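PDB 3FKD: L-threonine-O-3-phosphate decarboxylase from Porphyromonas gingivalis, which probably decarboxylates L-threonine O-3-phosphate with the help of pyridoxal 5'-phosphate, as a member of the class I and II aminotransferase family. Local coordinates for residues Pro97-Ala100 and Glu101-Asp104. Numbering follows the deposited sequence.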
# COMPACT_ATOMS: atom_id res chain seq x y z
N PRO A 97 -0.71 -23.49 -13.57
CA PRO A 97 -0.25 -22.11 -13.39
C PRO A 97 -1.24 -21.31 -12.54
O PRO A 97 -2.41 -21.72 -12.39
CB PRO A 97 -0.19 -21.56 -14.81
CG PRO A 97 -0.88 -22.57 -15.70
CD PRO A 97 -1.33 -23.73 -14.88
N SER A 98 -0.77 -20.18 -12.01
CA SER A 98 -1.58 -19.27 -11.18
C SER A 98 -0.89 -17.93 -11.01
O SER A 98 0.27 -17.77 -11.36
CB SER A 98 -1.86 -19.89 -9.82
OG SER A 98 -0.66 -20.36 -9.23
N PHE A 99 -1.61 -16.94 -10.49
CA PHE A 99 -1.04 -15.63 -10.15
C PHE A 99 0.29 -15.80 -9.37
O PHE A 99 0.31 -16.40 -8.31
CB PHE A 99 -2.09 -14.83 -9.34
CG PHE A 99 -1.76 -13.39 -9.15
CD1 PHE A 99 -1.41 -12.59 -10.23
CD2 PHE A 99 -1.83 -12.81 -7.91
CE1 PHE A 99 -1.13 -11.25 -10.06
CE2 PHE A 99 -1.53 -11.47 -7.73
CZ PHE A 99 -1.17 -10.70 -8.80
N ALA A 100 1.37 -15.24 -9.89
CA ALA A 100 2.73 -15.54 -9.38
C ALA A 100 2.90 -15.07 -7.95
O ALA A 100 3.85 -15.43 -7.22
CB ALA A 100 3.79 -14.89 -10.29
N GLU A 101 1.95 -14.24 -7.54
CA GLU A 101 1.99 -13.63 -6.24
C GLU A 101 1.65 -14.55 -5.07
O GLU A 101 2.07 -14.27 -3.95
CB GLU A 101 1.15 -12.35 -6.24
CG GLU A 101 1.62 -11.35 -7.32
CD GLU A 101 3.02 -10.84 -7.06
OE1 GLU A 101 3.43 -10.76 -5.87
OE2 GLU A 101 3.72 -10.51 -8.05
N TYR A 102 0.92 -15.64 -5.29
CA TYR A 102 0.77 -16.61 -4.21
C TYR A 102 2.14 -17.19 -3.90
O TYR A 102 2.56 -17.25 -2.74
CB TYR A 102 -0.22 -17.74 -4.52
CG TYR A 102 -1.47 -17.33 -5.24
CD1 TYR A 102 -2.09 -16.08 -4.99
CD2 TYR A 102 -2.06 -18.19 -6.18
CE1 TYR A 102 -3.26 -15.72 -5.66
CE2 TYR A 102 -3.21 -17.84 -6.87
CZ TYR A 102 -3.81 -16.59 -6.61
OH TYR A 102 -4.96 -16.24 -7.30
N GLU A 103 2.86 -17.55 -4.96
CA GLU A 103 4.18 -18.11 -4.80
C GLU A 103 5.13 -17.13 -4.11
O GLU A 103 5.76 -17.47 -3.12
CB GLU A 103 4.77 -18.54 -6.13
CG GLU A 103 5.76 -19.68 -6.01
CD GLU A 103 6.62 -19.89 -7.27
OE1 GLU A 103 6.05 -20.04 -8.38
OE2 GLU A 103 7.87 -19.92 -7.14
N ASP A 104 5.22 -15.91 -4.64
CA ASP A 104 6.17 -14.92 -4.15
C ASP A 104 5.92 -14.67 -2.69
O ASP A 104 6.87 -14.58 -1.93
CB ASP A 104 6.08 -13.61 -4.92
CG ASP A 104 6.40 -13.77 -6.39
OD1 ASP A 104 7.18 -14.70 -6.74
OD2 ASP A 104 5.85 -12.98 -7.20
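F99 and Y102 pack together where the loop after strand 91-96 turns into helix 100-108, within the large mixed sheet domain of this fold-type I, aminotransferase-like protein. The aromatic pair is an offset edge-to-face contact: the rim of the F99 ring is directed at the face of Y102, with centroids 5.9 Å apart and planes at 71°. F99 CB lies over the face of Y102 in a CH-pi contact, 4.1 Å from the Y102 centroid and 26° off the ring normal. S98 CB also borders the Y102 ring, approaching CE2 obliquely. In F99, CG stands anti to the backbone N (chi1 -169°), which carries the phenyl group over towards E101. E101 CG then lies over one face of the F99 ring, 3.2 Å from both CE2 and CZ, with E101 CB above the rim by CE2 and CD2, before the chain bends at chi2 and takes the carboxylate onward to Y81.

Two backbone hydrogen bonds form the first turn. Y102 N donates to F99 O over 3.2 Å, an i to i+3 bond entering the helix, its donor above the carbonyl plane. D104 N reaches A100 O at 3.0 Å, in the carbonyl plane, as a regular i to i+4 helical bond.

Y102 OH is hydrogen-bonded to D166, which probably corresponds to the aspartate that pairs with the pyridine nitrogen of pyridoxal phosphate in fold-type I enzymes, so the tyrosine probably belongs to the second shell of the cofactor site. E103 forms a salt bridge with R311, while W226 of the second subunit packs on F99 and brings the helix start to the dimer interface. F99 O itself sits over the face of Y102, 3.7 Å from CG of that ring.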